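Local coordinates for T-lymphoma invasion and metastasis-inducing protein 2 (Mus musculus, PDB 3A8P) that activates the small GTPase Rac1 by stimulating its exchange of GDP for GTP, linking extracellular laminin signals to the cytoskeleton and to neurite growth, at residues 11-16 with 109-114; 47-52 with 120-125. All coordinates share one frame; numbering follows the deposited sequence.

Contact 1: residues 11-16 with 109-114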
# COMPACT_ATOMS: atom_id res chain seq x y z
N VAL A 11 20.76 -10.05 -6.25
CA VAL A 11 19.73 -10.49 -5.33
C VAL A 11 19.88 -9.89 -3.94
O VAL A 11 20.92 -10.03 -3.30
CB VAL A 11 19.73 -12.03 -5.20
CG1 VAL A 11 18.87 -12.46 -4.03
CG2 VAL A 11 19.22 -12.65 -6.50
N ARG A 12 18.83 -9.22 -3.48
CA ARG A 12 18.81 -8.59 -2.17
C ARG A 12 18.43 -9.62 -1.11
O ARG A 12 18.91 -9.58 0.02
CB ARG A 12 17.81 -7.44 -2.17
CG ARG A 12 17.59 -6.79 -0.80
CD ARG A 12 16.54 -5.69 -0.89
NE ARG A 12 17.00 -4.52 -1.64
CZ ARG A 12 17.80 -3.58 -1.14
NH1 ARG A 12 18.22 -3.67 0.11
NH2 ARG A 12 18.16 -2.55 -1.90
N LYS A 13 17.55 -10.54 -1.49
CA LYS A 13 17.10 -11.58 -0.57
C LYS A 13 16.46 -12.71 -1.36
O LYS A 13 15.97 -12.50 -2.47
CB LYS A 13 16.07 -11.01 0.41
CG LYS A 13 15.82 -11.93 1.58
CD LYS A 13 14.81 -11.36 2.54
CE LYS A 13 14.81 -12.13 3.85
NZ LYS A 13 14.64 -13.59 3.65
N ALA A 14 16.48 -13.90 -0.78
CA ALA A 14 15.92 -15.08 -1.42
C ALA A 14 15.48 -16.10 -0.36
O ALA A 14 16.10 -16.19 0.70
CB ALA A 14 16.95 -15.70 -2.36
N GLY A 15 14.42 -16.85 -0.63
CA GLY A 15 13.98 -17.83 0.34
C GLY A 15 12.62 -18.40 0.01
O GLY A 15 11.89 -17.83 -0.81
N TRP A 16 12.27 -19.51 0.65
CA TRP A 16 10.98 -20.16 0.41
C TRP A 16 9.85 -19.32 0.98
O TRP A 16 9.94 -18.78 2.08
CB TRP A 16 10.92 -21.54 1.08
CG TRP A 16 11.75 -22.60 0.42
CD1 TRP A 16 12.90 -23.16 0.90
CD2 TRP A 16 11.45 -23.28 -0.80
NE1 TRP A 16 13.34 -24.14 0.05
CE2 TRP A 16 12.47 -24.24 -1.01
CE3 TRP A 16 10.42 -23.17 -1.75
CZ2 TRP A 16 12.49 -25.09 -2.12
CZ3 TRP A 16 10.44 -24.02 -2.86
CH2 TRP A 16 11.47 -24.96 -3.03
N GLN A 109 9.14 -15.52 12.31
CA GLN A 109 8.89 -14.10 12.55
C GLN A 109 10.10 -13.31 12.07
O GLN A 109 9.96 -12.25 11.47
CB GLN A 109 8.65 -13.83 14.05
CG GLN A 109 8.57 -12.35 14.44
CD GLN A 109 7.51 -11.56 13.68
OE1 GLN A 109 6.42 -12.07 13.39
NE2 GLN A 109 7.80 -10.29 13.39
N THR A 110 11.30 -13.83 12.34
CA THR A 110 12.52 -13.15 11.91
C THR A 110 12.58 -13.09 10.38
O THR A 110 12.94 -12.07 9.80
CB THR A 110 13.78 -13.89 12.40
OG1 THR A 110 13.82 -13.86 13.84
CG2 THR A 110 15.04 -13.22 11.85
N ASP A 111 12.22 -14.19 9.73
CA ASP A 111 12.24 -14.23 8.28
C ASP A 111 11.24 -13.21 7.73
O ASP A 111 11.53 -12.50 6.76
CB ASP A 111 11.90 -15.64 7.80
CG ASP A 111 12.06 -15.80 6.30
OD1 ASP A 111 13.14 -15.47 5.77
OD2 ASP A 111 11.09 -16.27 5.65
N LEU A 112 10.06 -13.11 8.36
CA LEU A 112 9.05 -12.14 7.92
C LEU A 112 9.61 -10.72 8.00
O LEU A 112 9.46 -9.93 7.07
CB LEU A 112 7.78 -12.26 8.78
CG LEU A 112 6.64 -11.26 8.55
CD1 LEU A 112 5.32 -11.87 9.01
CD2 LEU A 112 6.92 -9.96 9.31
N GLU A 113 10.27 -10.40 9.12
CA GLU A 113 10.83 -9.07 9.29
C GLU A 113 11.91 -8.80 8.26
O GLU A 113 12.03 -7.68 7.77
CB GLU A 113 11.41 -8.91 10.70
CG GLU A 113 10.36 -8.80 11.78
CD GLU A 113 10.95 -8.93 13.17
OE1 GLU A 113 12.08 -8.45 13.38
OE2 GLU A 113 10.28 -9.51 14.05
N ASN A 114 12.70 -9.82 7.94
CA ASN A 114 13.76 -9.64 6.96
C ASN A 114 13.18 -9.34 5.57
O ASN A 114 13.73 -8.53 4.83
CB ASN A 114 14.66 -10.88 6.90
CG ASN A 114 15.53 -11.02 8.14
OD1 ASN A 114 15.80 -10.05 8.84
ND2 ASN A 114 15.99 -12.24 8.41
O HOH W 1 15.39 -14.42 6.68
O HOH W 2 11.73 -17.06 3.20

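Contact 2: residues 47-52 with 120-125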
# COMPACT_ATOMS: atom_id res chain seq x y z
N LYS A 47 15.20 -9.01 -6.67
CA LYS A 47 16.25 -8.40 -7.50
C LYS A 47 15.70 -7.03 -7.87
O LYS A 47 14.69 -6.93 -8.57
CB LYS A 47 16.45 -9.27 -8.74
CG LYS A 47 17.73 -9.03 -9.51
CD LYS A 47 17.95 -10.13 -10.54
CE LYS A 47 19.25 -9.92 -11.31
NZ LYS A 47 20.41 -9.79 -10.39
N GLY A 48 16.35 -5.96 -7.42
CA GLY A 48 15.82 -4.63 -7.68
C GLY A 48 14.50 -4.60 -6.92
O GLY A 48 14.47 -4.94 -5.74
N CYS A 49 13.42 -4.20 -7.58
CA CYS A 49 12.11 -4.19 -6.92
C CYS A 49 11.22 -5.26 -7.52
O CYS A 49 10.00 -5.15 -7.48
CB CYS A 49 11.43 -2.83 -7.08
SG CYS A 49 11.79 -1.70 -5.75
N THR A 50 11.85 -6.28 -8.08
CA THR A 50 11.11 -7.37 -8.70
C THR A 50 11.22 -8.66 -7.90
O THR A 50 12.32 -9.08 -7.52
CB THR A 50 11.63 -7.64 -10.14
OG1 THR A 50 11.52 -6.45 -10.93
CG2 THR A 50 10.83 -8.76 -10.80
N LEU A 51 10.08 -9.28 -7.63
CA LEU A 51 10.06 -10.55 -6.91
C LEU A 51 9.88 -11.62 -7.96
O LEU A 51 8.87 -11.64 -8.67
CB LEU A 51 8.89 -10.59 -5.91
CG LEU A 51 9.01 -9.73 -4.65
CD1 LEU A 51 7.65 -9.61 -3.94
CD2 LEU A 51 10.06 -10.36 -3.72
N LEU A 52 10.87 -12.50 -8.09
CA LEU A 52 10.83 -13.60 -9.05
C LEU A 52 10.47 -14.88 -8.33
O LEU A 52 11.06 -15.22 -7.31
CB LEU A 52 12.19 -13.75 -9.73
CG LEU A 52 12.69 -12.49 -10.43
CD1 LEU A 52 14.11 -12.70 -10.92
CD2 LEU A 52 11.75 -12.16 -11.60
N HIS A 120 10.83 -3.12 1.46
CA HIS A 120 10.72 -1.69 1.68
C HIS A 120 12.01 -0.98 1.32
O HIS A 120 11.98 0.12 0.78
CB HIS A 120 10.35 -1.40 3.14
CG HIS A 120 8.89 -1.60 3.42
ND1 HIS A 120 8.38 -1.64 4.70
CD2 HIS A 120 7.83 -1.75 2.59
CE1 HIS A 120 7.07 -1.81 4.64
NE2 HIS A 120 6.71 -1.88 3.37
N SER A 121 13.15 -1.61 1.61
CA SER A 121 14.44 -1.00 1.28
C SER A 121 14.65 -0.88 -0.23
O SER A 121 15.16 0.12 -0.71
CB SER A 121 15.59 -1.80 1.90
OG SER A 121 15.53 -1.73 3.31
N ALA A 122 14.26 -1.92 -0.96
CA ALA A 122 14.39 -1.90 -2.41
C ALA A 122 13.53 -0.77 -2.97
O ALA A 122 13.98 0.03 -3.79
CB ALA A 122 13.94 -3.23 -2.99
N CYS A 123 12.28 -0.70 -2.50
CA CYS A 123 11.33 0.34 -2.92
C CYS A 123 11.82 1.75 -2.60
O CYS A 123 11.68 2.65 -3.42
CB CYS A 123 9.98 0.13 -2.24
SG CYS A 123 9.11 -1.34 -2.76
N ALA A 124 12.37 1.94 -1.41
CA ALA A 124 12.87 3.25 -1.02
C ALA A 124 14.01 3.61 -1.96
O ALA A 124 14.17 4.76 -2.38
CB ALA A 124 13.36 3.23 0.42
N SER A 125 14.80 2.60 -2.30
CA SER A 125 15.93 2.77 -3.18
C SER A 125 15.48 3.25 -4.56
O SER A 125 15.97 4.25 -5.07
CB SER A 125 16.70 1.45 -3.30
OG SER A 125 17.81 1.59 -4.15

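Contact 1: residues 11-16 with 109-114
Asp111 OD1 is gripped by two partners that also bond each other: Lys13 NZ forms a salt bridge to it at 3.2 Å, and a water donates a shorter hydrogen bond of 2.6 Å from its oxygen to the same OD1. The site belongs to the N-terminal PH domain of the PHCCEx module, where the C-terminal helix 109-130 closes one end of the curled antiparallel sheet; here the first turn and a half of that helix meets the start of strand 11-26. The case illustrates how a surface contact of modest area can be tied together by charge and water. The ammonium group arrives on the syn side of the carboxylate, yet lies 28° out of its plane, so the ion pair is not ideally aligned. The same water also accepts from Lys13 NZ and, at 2.8 Å, from Asn114 ND2, so that water, NZ and OD1 form a triangle to which Asn114 ND2 is attached through the water. The lysine chain runs extended from the strand and bends only at its last torsion (chi4 -53°), which turns NZ toward the aspartate while CE packs tightly against Asn114 CB at 3.3 Å; the Lys13 and Asn114 side chains cross at about a right angle. A cation-pi contact with Trp115 adds a further partner for the lysine. The second carboxylate oxygen is engaged too: OD2 accepts from the backbone N of Thr107, just ahead of the helix, which should help to hold the carboxylate in place for the lysine. With both oxygens occupied, the negative charge is probably well stabilised. OD2 also reaches the strand through a second water, which donates at 2.7 Å to Asp111 OD2 and at 2.7 Å to Trp16 O.

Contact 2: residues 47-52 with 120-125
A tight type II' beta turn, Lys47 to Thr50, joins strand 40-47 to strand 50-54 and presses its corner against helix 109-130. Two backbone hydrogen bonds pinch the turn, from Lys47 N to Thr50 O and from Thr50 N to Lys47 O, and Gly48 takes a positive phi (65°) at its first corner. Cys49, at the next corner, directs its side chain toward the helix. Its sulfur lies over the peptide link between Ala122 and Cys123, with SG at 3.4 Å from Ala122 C and at the same distance from Cys123 N. In the PH fold the C-terminal helix caps an open end of the curled sheet, and the turn of this hairpin is one of the places where it meets the sheet's end. Ala122 CB faces two atoms of the turn, 3.3 Å from Gly48 O and 3.8 Å from Cys49 SG. The sulfurs of Cys49 and Cys123 are 4.0 Å apart, too far for a disulfide, and meet as apolar groups. With SG beside its backbone N (chi1 -67°), Cys123 faces the Cys49 sulfur; it also packs on Tyr201 of helix 171-206, in the CC-Ex part of the module.

Followed from the N terminus, the chain supplies segment 11-16 at the start of the first strand, then the hairpin turn 47-52, and only after the remaining strands the helix 109-130 that answers both. Contact 1 therefore closes a loop of 92 residues and contact 2 one of 67; because the segments come in alternating order, the two closures cross rather than nest. Both fasten one helix to one sheet, contact 1 near the helix's start and contact 2 about three turns further along, with centres 12 Å apart. Arg12 bridges them, its NE packing 3.6 Å from Ala122 CB.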